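Local atomic coordinates of uncharacterized protein lp_2219 (Lactobacillus plantarum, PDB entry 3HFQ), a protein that is of unknown function but has the seven-bladed beta-propeller fold of the lactonase family and may hydrolyse a sugar lactone, as some relatives do. Residues Thr9-Ser15 with Pro332-Cys336; Gln16-Gly21 with Asp33-Thr39; Tyr54-Lys58 with Pro87-Val93; Leu123-Val127 with Ala172-Ser176. The protein carries 1 engineered substitution. All coordinates share one frame; numbering follows the deposited sequence.

Interaction 1. Residues Thr9-Ser15 with Pro332-Cys336; sequences TYTKKTS and PEGVC
Glu333 plants its carboxylate inside the loop 9-15, where four successive backbone N-H groups, Lys12 to Ser15, close round it. The Lys12 N bond, 2.9 Å long, uses the syn lone pair of Glu333 OE1. Glu333 OE2 takes three donors: Lys13 N and Thr14 N, both at 2.9 Å, come from above the carboxylate plane, and Ser15 N, at 3.0 Å and the straightest of the four (167°), lies on the anti side. An extended chain (chi2 179°) carries the carboxylate this deep, and the ring of donors fixes its rotation. In the backbone, Tyr10 N binds Glu333 O at 3.2 Å from 28° out of the carbonyl plane; farther along, Val335 CG1 meets the edge of the Tyr10 ring at CD2, 3.7 Å away.

The outer side is looser. Thr14 CG2 rests on Pro332 CB at 3.6 Å. Lys12 and Lys13 are exposed; Lys12 NZ lies over one face of the Tyr10 ring, and Lys13 NZ stays 5.7 Å from Glu333 OE1. Thr9 pairs antiparallel with Gly334, joining strands 2-9 and 334-339 from the two chain ends in one blade, the "velcro" closure typical of beta-propellers.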
loop_
_atom_site.group_PDB
_atom_site.type_symbol
_atom_site.label_atom_id
_atom_site.label_comp_id
_atom_site.label_asym_id
_atom_site.label_seq_id
_atom_site.Cartn_x
_atom_site.Cartn_y
_atom_site.Cartn_z
ATOM N N THR A 9 5.484 -10.703 -1.754
ATOM C CA THR A 9 6.522 -10.753 -2.779
ATOM C C THR A 9 5.981 -11.099 -4.152
ATOM O O THR A 9 4.796 -11.371 -4.328
ATOM C CB THR A 9 7.545 -11.864 -2.481
ATOM O OG1 THR A 9 6.918 -13.138 -2.702
ATOM C CG2 THR A 9 8.032 -11.800 -1.039
ATOM N N TYR A 10 6.894 -11.079 -5.117
ATOM C CA TYR A 10 6.626 -11.492 -6.486
ATOM C C TYR A 10 7.290 -12.859 -6.426
ATOM O O TYR A 10 8.164 -13.076 -5.585
ATOM C CB TYR A 10 7.388 -10.627 -7.483
ATOM C CG TYR A 10 6.598 -9.482 -8.059
ATOM C CD1 TYR A 10 5.647 -9.696 -9.053
ATOM C CD2 TYR A 10 6.800 -8.181 -7.606
ATOM C CE1 TYR A 10 4.925 -8.634 -9.597
ATOM C CE2 TYR A 10 6.087 -7.118 -8.137
ATOM C CZ TYR A 10 5.148 -7.351 -9.129
ATOM O OH TYR A 10 4.451 -6.292 -9.663
ATOM N N THR A 11 6.886 -13.783 -7.286
ATOM C CA THR A 11 7.505 -15.104 -7.285
ATOM C C THR A 11 7.936 -15.453 -8.700
ATOM O O THR A 11 7.544 -16.482 -9.247
ATOM C CB THR A 11 6.535 -16.177 -6.761
ATOM O OG1 THR A 11 5.318 -16.138 -7.517
ATOM C CG2 THR A 11 6.227 -15.935 -5.291
ATOM N N LYS A 12 8.752 -14.579 -9.279
ATOM C CA LYS A 12 9.244 -14.753 -10.639
ATOM C C LYS A 12 10.678 -15.272 -10.695
ATOM O O LYS A 12 11.140 -15.696 -11.754
ATOM C CB LYS A 12 9.148 -13.425 -11.399
ATOM C CG LYS A 12 7.723 -12.900 -11.548
ATOM C CD LYS A 12 7.661 -11.600 -12.345
ATOM C CE LYS A 12 8.240 -10.423 -11.569
ATOM N NZ LYS A 12 8.052 -9.127 -12.291
ATOM N N LYS A 13 11.381 -15.242 -9.566
ATOM C CA LYS A 13 12.764 -15.707 -9.529
ATOM C C LYS A 13 13.075 -16.744 -8.454
ATOM O O LYS A 13 13.297 -17.915 -8.766
ATOM C CB LYS A 13 13.718 -14.514 -9.383
ATOM C CG LYS A 13 13.739 -13.601 -10.604
ATOM C CD LYS A 13 14.759 -12.476 -10.479
ATOM C CE LYS A 13 14.312 -11.408 -9.495
ATOM N NZ LYS A 13 15.292 -10.287 -9.418
ATOM N N THR A 14 13.097 -16.329 -7.192
ATOM C CA THR A 14 13.416 -17.262 -6.118
ATOM C C THR A 14 12.414 -17.342 -4.969
ATOM O O THR A 14 12.449 -18.288 -4.183
ATOM C CB THR A 14 14.796 -16.946 -5.518
ATOM O OG1 THR A 14 15.056 -17.840 -4.431
ATOM C CG2 THR A 14 14.841 -15.518 -5.010
ATOM N N SER A 15 11.529 -16.358 -4.863
ATOM C CA SER A 15 10.536 -16.349 -3.788
ATOM C C SER A 15 9.534 -17.497 -3.906
ATOM O O SER A 15 9.151 -17.883 -5.008
ATOM C CB SER A 15 9.775 -15.022 -3.785
ATOM O OG SER A 15 8.698 -15.060 -2.866
ATOM N N PRO A 332 13.320 -12.463 -0.456
ATOM C CA PRO A 332 13.234 -12.563 -1.915
ATOM C C PRO A 332 12.086 -11.833 -2.603
ATOM O O PRO A 332 10.919 -12.050 -2.290
ATOM C CB PRO A 332 13.192 -14.074 -2.153
ATOM C CG PRO A 332 12.519 -14.591 -0.928
ATOM C CD PRO A 332 13.182 -13.790 0.171
ATOM N N GLU A 333 12.445 -10.962 -3.544
ATOM C CA GLU A 333 11.473 -10.209 -4.328
ATOM C C GLU A 333 10.426 -9.494 -3.470
ATOM O O GLU A 333 9.268 -9.384 -3.867
ATOM C CB GLU A 333 10.769 -11.160 -5.306
ATOM C CG GLU A 333 11.719 -12.041 -6.121
ATOM C CD GLU A 333 10.986 -12.984 -7.066
ATOM O OE1 GLU A 333 10.262 -12.493 -7.956
ATOM O OE2 GLU A 333 11.135 -14.214 -6.916
ATOM N N GLY A 334 10.838 -8.998 -2.306
ATOM C CA GLY A 334 9.912 -8.320 -1.408
ATOM C C GLY A 334 9.267 -7.050 -1.934
ATOM O O GLY A 334 9.962 -6.158 -2.422
ATOM N N VAL A 335 7.940 -6.960 -1.817
ATOM C CA VAL A 335 7.199 -5.790 -2.288
ATOM C C VAL A 335 6.043 -5.348 -1.380
ATOM O O VAL A 335 5.265 -4.463 -1.742
ATOM C CB VAL A 335 6.638 -6.020 -3.709
ATOM C CG1 VAL A 335 7.787 -6.111 -4.712
ATOM C CG2 VAL A 335 5.796 -7.299 -3.742
ATOM N N CYS A 336 5.919 -5.966 -0.210
ATOM C CA CYS A 336 4.864 -5.591 0.732
ATOM C C CYS A 336 5.298 -5.865 2.159
ATOM O O CYS A 336 5.821 -6.936 2.464
ATOM C CB CYS A 336 3.566 -6.353 0.439
ATOM S SG CYS A 336 2.175 -5.916 1.542
#

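Interaction 2. Residues Gln16-Gly21 with Asp33-Thr39; sequences QGIYQG and DGLLAAT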
loop_
_atom_site.group_PDB
_atom_site.type_symbol
_atom_site.label_atom_id
_atom_site.label_comp_id
_atom_site.label_asym_id
_atom_site.label_seq_id
_atom_site.Cartn_x
_atom_site.Cartn_y
_atom_site.Cartn_z
ATOM N N GLN A 16 9.108 -18.031 -2.765
ATOM C CA GLN A 16 8.134 -19.118 -2.752
ATOM C C GLN A 16 6.778 -18.659 -2.224
ATOM O O GLN A 16 5.857 -19.468 -2.073
ATOM C CB GLN A 16 8.642 -20.288 -1.904
ATOM C CG GLN A 16 9.826 -21.014 -2.505
ATOM C CD GLN A 16 10.285 -22.171 -1.644
ATOM O OE1 GLN A 16 10.615 -21.994 -0.472
ATOM N NE2 GLN A 16 10.307 -23.367 -2.221
ATOM N N GLY A 17 6.652 -17.366 -1.937
ATOM C CA GLY A 17 5.383 -16.857 -1.446
ATOM C C GLY A 17 5.464 -15.786 -0.375
ATOM O O GLY A 17 6.219 -14.818 -0.495
ATOM N N ILE A 18 4.671 -15.963 0.677
ATOM C CA ILE A 18 4.623 -15.015 1.782
ATOM C C ILE A 18 5.599 -15.420 2.882
ATOM O O ILE A 18 5.576 -16.558 3.358
ATOM C CB ILE A 18 3.193 -14.944 2.368
ATOM C CG1 ILE A 18 2.208 -14.560 1.263
ATOM C CG2 ILE A 18 3.133 -13.926 3.503
ATOM C CD1 ILE A 18 0.757 -14.703 1.654
ATOM N N TYR A 19 6.464 -14.490 3.274
ATOM C CA TYR A 19 7.435 -14.756 4.327
ATOM C C TYR A 19 7.043 -14.043 5.610
ATOM O O TYR A 19 6.168 -13.176 5.610
ATOM C CB TYR A 19 8.846 -14.318 3.897
ATOM C CG TYR A 19 9.405 -15.134 2.749
ATOM C CD1 TYR A 19 9.021 -14.872 1.435
ATOM C CD2 TYR A 19 10.267 -16.209 2.983
ATOM C CE1 TYR A 19 9.472 -15.659 0.380
ATOM C CE2 TYR A 19 10.725 -17.008 1.932
ATOM C CZ TYR A 19 10.321 -16.726 0.633
ATOM O OH TYR A 19 10.755 -17.503 -0.415
ATOM N N GLN A 20 7.688 -14.425 6.707
ATOM C CA GLN A 20 7.405 -13.807 7.992
ATOM C C GLN A 20 8.702 -13.580 8.750
ATOM O O GLN A 20 9.654 -14.353 8.630
ATOM C CB GLN A 20 6.435 -14.675 8.804
ATOM C CG GLN A 20 6.999 -15.989 9.336
ATOM C CD GLN A 20 5.918 -16.873 9.940
ATOM O OE1 GLN A 20 4.975 -16.380 10.564
ATOM N NE2 GLN A 20 6.056 -18.183 9.765
ATOM N N GLY A 21 8.742 -12.497 9.513
ATOM C CA GLY A 21 9.936 -12.188 10.268
ATOM C C GLY A 21 9.616 -11.589 11.616
ATOM O O GLY A 21 8.455 -11.511 12.026
ATOM N N ASP A 33 12.211 -15.030 9.308
ATOM C CA ASP A 33 12.127 -16.353 9.916
ATOM C C ASP A 33 11.776 -17.482 8.959
ATOM O O ASP A 33 11.957 -18.654 9.286
ATOM C CB ASP A 33 11.131 -16.331 11.082
ATOM C CG ASP A 33 11.487 -15.288 12.127
ATOM O OD1 ASP A 33 12.679 -15.194 12.488
ATOM O OD2 ASP A 33 10.579 -14.564 12.593
ATOM N N GLY A 34 11.271 -17.143 7.781
ATOM C CA GLY A 34 10.935 -18.184 6.832
ATOM C C GLY A 34 9.608 -18.000 6.131
ATOM O O GLY A 34 8.876 -17.045 6.384
ATOM N N LEU A 35 9.309 -18.940 5.242
ATOM C CA LEU A 35 8.082 -18.928 4.461
ATOM C C LEU A 35 6.859 -19.248 5.320
ATOM O O LEU A 35 6.845 -20.235 6.054
ATOM C CB LEU A 35 8.197 -19.952 3.332
ATOM C CG LEU A 35 7.051 -20.037 2.327
ATOM C CD1 LEU A 35 7.080 -18.810 1.426
ATOM C CD2 LEU A 35 7.196 -21.311 1.497
ATOM N N LEU A 36 5.836 -18.406 5.227
ATOM C CA LEU A 36 4.606 -18.616 5.977
ATOM C C LEU A 36 3.598 -19.337 5.087
ATOM O O LEU A 36 2.899 -20.245 5.533
ATOM C CB LEU A 36 4.021 -17.277 6.441
ATOM C CG LEU A 36 2.649 -17.332 7.126
ATOM C CD1 LEU A 36 2.741 -18.122 8.426
ATOM C CD2 LEU A 36 2.163 -15.921 7.402
ATOM N N ALA A 37 3.528 -18.936 3.824
ATOM C CA ALA A 37 2.589 -19.559 2.897
ATOM C C ALA A 37 3.130 -19.657 1.480
ATOM O O ALA A 37 3.544 -18.656 0.889
ATOM C CB ALA A 37 1.277 -18.786 2.895
ATOM N N ALA A 38 3.123 -20.869 0.935
ATOM C CA ALA A 38 3.582 -21.085 -0.428
ATOM C C ALA A 38 2.434 -20.661 -1.336
ATOM O O ALA A 38 1.344 -21.232 -1.278
ATOM C CB ALA A 38 3.921 -22.555 -0.648
ATOM N N THR A 39 2.678 -19.647 -2.158
ATOM C CA THR A 39 1.667 -19.127 -3.070
ATOM C C THR A 39 2.345 -18.300 -4.168
ATOM O O THR A 39 3.523 -17.963 -4.057
ATOM C CB THR A 39 0.633 -18.268 -2.294
ATOM O OG1 THR A 39 -0.378 -17.792 -3.190
ATOM C CG2 THR A 39 1.317 -17.090 -1.613
#
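Leu35 lays its CD1 methyl over one face of the Tyr19 ring, 4.0 Å from the ring centroid and only 13° off the normal, a clear CH-pi contact. With CG of Leu35 anti to the backbone N (chi1 -176°), the branched end swings back across the hairpin, and CD2 of Leu35 reaches Gln16 CB at 3.8 Å. Tyr19 OH in turn accepts Gln16 N at 2.9 Å, tying the ring to the start of its own segment. Pro332 touches the ring from the opposite side. An alanine in place of Tyr19 would probably strip Leu35 CD1 of its aromatic seat, leave Gln16 N without that acceptor and open a gap between Leu35 and Pro332.

Behind these side chains lies the backbone pairing of the hairpin. Ile18 O accepts from both Leu36 N (2.6 Å, in the carbonyl plane) and Ala37 N (3.2 Å), a classic beta bulge that shifts the register by one residue. Ile18 N returns a bond to Ala37 O at 2.9 Å, and Gln20 N binds Gly34 O. A second classic bulge has Asp33 and Gly34 both facing Gln20, with weak bonds to Gln20 O. Gly17 lies so near Ala37 O that a CB would clash, and its backbone angles would also press a CB against the preceding carbonyl.

On the face bearing Ile18 and Gln20, Leu36 CD1 covers the Gln20 amide, whose OE1 binds Arg4 and whose NE2 binds Gln73 O. Farther out, strand 2-9 flanks 17-24 within the sheet, while Ile18 packs on strand 52-59 and Leu36, Ala37 and Thr39 on strand 62-71.

Interaction 3. Residues Tyr54-Lys58 with Pro87-Val93; sequences YSVDK and PPAYVAV
Two adjacent blades of the propeller meet near its middle where Tyr54 and Val56, on strand 52-59, face the inner strand 90-94 and the two prolines leading into it. The segment axes of 54-58 and 90-93 approach to 7.0 Å with their directions 149° apart, too far for a shared sheet, and they exchange no hydrogen bonds: the join is made by side chains.

Val56 is the centre. Its CG1, anti to the backbone N (chi1 169°), is carried forward to touch Pro88 O at 3.2 Å and Pro87 CB at 3.8 Å. Val56 and the Pro87 ring cross at about a right angle, whereas Val56 and Pro88 slide past each other in opposite directions. Pro87 also closes the Lys58 end of the contact: its CG crosses the aliphatic start of the extended Lys58 chain obliquely, 3.6 Å from Lys58 CB, while its CB reaches Asp57 O at 3.5 Å.

At the other end Val93 CG2 meets the Tyr54 ring at CD2 (3.5 Å), the two side chains crossing nearly perpendicularly, and Val91 CG1 sits 3.7 Å from Tyr54 O. The hydroxyl of Tyr54 is held by Gly119 O.

Residues on the two sides of strand 90-94 serve different neighbours. Val91 and Val93 also rest on Ala46 of the blade that carries Tyr54, whereas Tyr90 points away and bonds Asp147 of the following blade through its OH. An inner strand whose apolar side chains pack on the preceding blade, while its other side turns to the following one, is typical of the blade-to-blade interface of a beta-propeller.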
loop_
_atom_site.group_PDB
_atom_site.type_symbol
_atom_site.label_atom_id
_atom_site.label_comp_id
_atom_site.label_asym_id
_atom_site.label_seq_id
_atom_site.Cartn_x
_atom_site.Cartn_y
_atom_site.Cartn_z
ATOM N N TYR A 54 -5.317 -11.962 3.754
ATOM C CA TYR A 54 -5.823 -11.907 2.393
ATOM C C TYR A 54 -4.668 -11.440 1.520
ATOM O O TYR A 54 -4.052 -10.415 1.788
ATOM C CB TYR A 54 -7.022 -10.955 2.331
ATOM C CG TYR A 54 -8.165 -11.441 3.202
ATOM C CD1 TYR A 54 -8.927 -12.548 2.827
ATOM C CD2 TYR A 54 -8.412 -10.866 4.450
ATOM C CE1 TYR A 54 -9.907 -13.073 3.668
ATOM C CE2 TYR A 54 -9.396 -11.389 5.305
ATOM C CZ TYR A 54 -10.130 -12.498 4.907
ATOM O OH TYR A 54 -11.080 -13.043 5.747
ATOM N N SER A 55 -4.366 -12.212 0.482
ATOM C CA SER A 55 -3.243 -11.890 -0.381
ATOM C C SER A 55 -3.540 -11.930 -1.865
ATOM O O SER A 55 -4.398 -12.683 -2.323
ATOM C CB SER A 55 -2.097 -12.865 -0.104
ATOM O OG SER A 55 -2.511 -14.198 -0.382
ATOM N N VAL A 56 -2.813 -11.105 -2.607
ATOM C CA VAL A 56 -2.932 -11.074 -4.055
ATOM C C VAL A 56 -2.564 -12.501 -4.433
ATOM O O VAL A 56 -1.684 -13.098 -3.806
ATOM C CB VAL A 56 -1.922 -10.087 -4.660
ATOM C CG1 VAL A 56 -1.860 -10.253 -6.177
ATOM C CG2 VAL A 56 -2.333 -8.663 -4.299
ATOM N N ASP A 57 -3.221 -13.051 -5.446
ATOM C CA ASP A 57 -2.961 -14.431 -5.810
ATOM C C ASP A 57 -3.013 -14.699 -7.311
ATOM O O ASP A 57 -3.854 -14.153 -8.025
ATOM C CB ASP A 57 -3.971 -15.308 -5.058
ATOM C CG ASP A 57 -3.873 -16.771 -5.415
ATOM O OD1 ASP A 57 -2.744 -17.282 -5.567
ATOM O OD2 ASP A 57 -4.937 -17.415 -5.522
ATOM N N LYS A 58 -2.090 -15.530 -7.781
ATOM C CA LYS A 58 -2.039 -15.899 -9.187
ATOM C C LYS A 58 -2.159 -17.404 -9.284
ATOM O O LYS A 58 -1.386 -18.147 -8.678
ATOM C CB LYS A 58 -0.727 -15.448 -9.832
ATOM C CG LYS A 58 -0.631 -15.754 -11.327
ATOM C CD LYS A 58 0.607 -15.115 -11.949
ATOM C CE LYS A 58 0.625 -15.284 -13.465
ATOM N NZ LYS A 58 1.791 -14.601 -14.096
ATOM N N PRO A 87 -3.461 -10.839 -11.828
ATOM C CA PRO A 87 -3.765 -10.766 -10.396
ATOM C C PRO A 87 -3.888 -9.282 -10.044
ATOM O O PRO A 87 -3.392 -8.429 -10.778
ATOM C CB PRO A 87 -2.531 -11.391 -9.738
ATOM C CG PRO A 87 -1.917 -12.228 -10.831
ATOM C CD PRO A 87 -2.103 -11.362 -12.044
ATOM N N PRO A 88 -4.553 -8.958 -8.926
ATOM C CA PRO A 88 -4.710 -7.557 -8.517
ATOM C C PRO A 88 -3.406 -6.951 -7.986
ATOM O O PRO A 88 -2.367 -7.616 -7.981
ATOM C CB PRO A 88 -5.809 -7.630 -7.458
ATOM C CG PRO A 88 -5.597 -8.990 -6.850
ATOM C CD PRO A 88 -5.339 -9.855 -8.062
ATOM N N ALA A 89 -3.463 -5.698 -7.535
ATOM C CA ALA A 89 -2.273 -5.010 -7.035
ATOM C C ALA A 89 -2.400 -4.466 -5.613
ATOM O O ALA A 89 -1.408 -4.056 -5.010
ATOM C CB ALA A 89 -1.905 -3.871 -7.984
ATOM N N TYR A 90 -3.619 -4.450 -5.087
ATOM C CA TYR A 90 -3.872 -3.943 -3.741
ATOM C C TYR A 90 -5.032 -4.724 -3.142
ATOM O O TYR A 90 -5.901 -5.204 -3.869
ATOM C CB TYR A 90 -4.241 -2.457 -3.807
ATOM C CG TYR A 90 -4.321 -1.746 -2.466
ATOM C CD1 TYR A 90 -3.171 -1.253 -1.849
ATOM C CD2 TYR A 90 -5.546 -1.555 -1.823
ATOM C CE1 TYR A 90 -3.236 -0.580 -0.630
ATOM C CE2 TYR A 90 -5.624 -0.886 -0.596
ATOM C CZ TYR A 90 -4.465 -0.401 -0.008
ATOM O OH TYR A 90 -4.527 0.274 1.193
ATOM N N VAL A 91 -5.041 -4.854 -1.819
ATOM C CA VAL A 91 -6.116 -5.558 -1.123
ATOM C C VAL A 91 -6.278 -4.945 0.267
ATOM O O VAL A 91 -5.289 -4.606 0.915
ATOM C CB VAL A 91 -5.821 -7.087 -1.018
ATOM C CG1 VAL A 91 -4.531 -7.336 -0.245
ATOM C CG2 VAL A 91 -6.999 -7.803 -0.370
ATOM N N ALA A 92 -7.522 -4.775 0.708
ATOM C CA ALA A 92 -7.799 -4.195 2.025
ATOM C C ALA A 92 -9.024 -4.839 2.670
ATOM O O ALA A 92 -9.871 -5.408 1.979
ATOM C CB ALA A 92 -8.014 -2.686 1.899
ATOM N N VAL A 93 -9.122 -4.733 3.994
ATOM C CA VAL A 93 -10.245 -5.308 4.730
ATOM C C VAL A 93 -11.146 -4.244 5.364
ATOM O O VAL A 93 -10.662 -3.258 5.923
ATOM C CB VAL A 93 -9.750 -6.256 5.861
ATOM C CG1 VAL A 93 -10.928 -6.712 6.722
ATOM C CG2 VAL A 93 -9.048 -7.476 5.258
#

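Interaction 4. Residues Leu123-Val127 with Ala172-Ser176; sequences LTDTV and AGQLS
Asp125 OD2 holds the backbone of Leu175 twice, directly at N and through a water at O: Leu175 N donates to Asp125 OD2 at 3.2 Å in a nearly straight bond (162°), arriving on the anti side and somewhat out of the carboxylate plane. Water 2 donates to the same Asp125 OD2 at 2.7 Å and to Leu175 O, also at 2.7 Å. With its CG anti to the backbone N (chi1 -166°), Asp125 carries its carboxylate toward 172-176. A leucine here would probably leave Leu175 N without its acceptor and water 2 without its carboxylate partner. Thr124 OG1 lies 2.8 Å from Gly173 O, and water 1 spans Thr124 O and Gln174 NE2, 2.8 Å from each.

The two segments run nearly parallel, 7° apart. They belong to strands 121-128 and 175-182, the outermost strands of successive propeller blades, so the contact joins the rims of two blades. A classic bulge, with Thr124 and Asp125 both facing Val112, accompanies the turning of both side chains toward 172-176. Gly173 packs so close that a CB would clash with Thr124 OG1. Val127 CG2 meets Leu175 CD1 at 3.9 Å, and Tyr167 touches both residues.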
loop_
_atom_site.group_PDB
_atom_site.type_symbol
_atom_site.label_atom_id
_atom_site.label_comp_id
_atom_site.label_asym_id
_atom_site.label_seq_id
_atom_site.Cartn_x
_atom_site.Cartn_y
_atom_site.Cartn_z
ATOM N N LEU A 123 -17.041 -13.326 -4.279
ATOM C CA LEU A 123 -17.099 -12.121 -5.107
ATOM C C LEU A 123 -18.508 -11.531 -5.133
ATOM O O LEU A 123 -19.491 -12.263 -5.263
ATOM C CB LEU A 123 -16.667 -12.457 -6.536
ATOM C CG LEU A 123 -16.654 -11.321 -7.561
ATOM C CD1 LEU A 123 -15.578 -10.303 -7.199
ATOM C CD2 LEU A 123 -16.395 -11.903 -8.949
ATOM N N THR A 124 -18.603 -10.208 -5.015
ATOM C CA THR A 124 -19.897 -9.537 -5.042
ATOM C C THR A 124 -20.003 -8.469 -6.128
ATOM O O THR A 124 -21.070 -8.284 -6.714
ATOM C CB THR A 124 -20.230 -8.852 -3.690
ATOM O OG1 THR A 124 -19.179 -7.947 -3.331
ATOM C CG2 THR A 124 -20.413 -9.893 -2.584
ATOM N N ASP A 125 -18.902 -7.776 -6.412
ATOM C CA ASP A 125 -18.946 -6.705 -7.407
ATOM C C ASP A 125 -17.596 -6.438 -8.076
ATOM O O ASP A 125 -16.542 -6.588 -7.459
ATOM C CB ASP A 125 -19.458 -5.438 -6.713
ATOM C CG ASP A 125 -19.867 -4.336 -7.685
ATOM O OD1 ASP A 125 -20.299 -4.643 -8.817
ATOM O OD2 ASP A 125 -19.781 -3.152 -7.295
ATOM N N THR A 126 -17.646 -6.061 -9.350
ATOM C CA THR A 126 -16.453 -5.730 -10.121
ATOM C C THR A 126 -16.779 -4.457 -10.891
ATOM O O THR A 126 -17.599 -4.469 -11.812
ATOM C CB THR A 126 -16.084 -6.838 -11.132
ATOM O OG1 THR A 126 -15.854 -8.069 -10.436
ATOM C CG2 THR A 126 -14.812 -6.464 -11.891
ATOM N N VAL A 127 -16.154 -3.355 -10.489
ATOM C CA VAL A 127 -16.380 -2.068 -11.133
ATOM C C VAL A 127 -15.321 -1.819 -12.200
ATOM O O VAL A 127 -14.123 -1.836 -11.909
ATOM C CB VAL A 127 -16.347 -0.930 -10.091
ATOM C CG1 VAL A 127 -16.453 0.425 -10.779
ATOM C CG2 VAL A 127 -17.495 -1.113 -9.106
ATOM N N ALA A 172 -24.400 -5.134 1.010
ATOM C CA ALA A 172 -24.316 -6.305 0.145
ATOM C C ALA A 172 -22.990 -6.404 -0.600
ATOM O O ALA A 172 -22.670 -7.448 -1.174
ATOM C CB ALA A 172 -25.473 -6.293 -0.850
ATOM N N GLY A 173 -22.231 -5.313 -0.611
ATOM C CA GLY A 173 -20.940 -5.333 -1.276
ATOM C C GLY A 173 -20.844 -4.744 -2.675
ATOM O O GLY A 173 -20.144 -5.293 -3.523
ATOM N N GLN A 174 -21.544 -3.641 -2.927
ATOM C CA GLN A 174 -21.474 -2.985 -4.232
ATOM C C GLN A 174 -21.035 -1.544 -4.051
ATOM O O GLN A 174 -21.246 -0.951 -2.996
ATOM C CB GLN A 174 -22.824 -2.988 -4.950
ATOM C CG GLN A 174 -23.360 -4.355 -5.317
ATOM C CD GLN A 174 -24.354 -4.865 -4.302
ATOM O OE1 GLN A 174 -25.054 -4.083 -3.663
ATOM N NE2 GLN A 174 -24.438 -6.184 -4.164
ATOM N N LEU A 175 -20.435 -0.979 -5.094
ATOM C CA LEU A 175 -19.969 0.399 -5.046
ATOM C C LEU A 175 -20.853 1.285 -5.915
ATOM O O LEU A 175 -21.433 0.822 -6.897
ATOM C CB LEU A 175 -18.525 0.485 -5.553
ATOM C CG LEU A 175 -17.488 -0.459 -4.938
ATOM C CD1 LEU A 175 -16.130 -0.183 -5.562
ATOM C CD2 LEU A 175 -17.429 -0.265 -3.431
ATOM N N SER A 176 -20.956 2.557 -5.542
ATOM C CA SER A 176 -21.736 3.533 -6.299
ATOM C C SER A 176 -20.986 4.855 -6.157
ATOM O O SER A 176 -20.696 5.287 -5.042
ATOM C CB SER A 176 -23.152 3.645 -5.740
ATOM O OG SER A 176 -24.003 4.284 -6.680
HETATM O O HOH W 1 -23.370 -8.618 -5.123
HETATM O O HOH W 2 -21.493 -1.465 -8.417
#

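Overall arrangement
Interactions 1 and 2 share one blade, with centres 10 Å apart: Thr9 OG1 lies 2.9 Å from Gly17 O, a probable hydrogen bond, and Pro332 CG is 3.4 Å from Tyr19 CZ. Interaction 2 then leans on the next blade, where Ile18 CD1 meets Ser55 CB of interaction 3 at 3.8 Å. Interactions 3 and 4 do not touch, their nearest atoms being about 10 Å apart, yet both reach the sheet 90-128, one at its inner strand and the other at its outer. The side chains of Tyr10 and Ala89 each lie about 5 Å from bound phosphate, probably from the crystallisation liquor, which may mark a pocket. Interaction 4 is remote from interaction 1, their centres 30 Å apart.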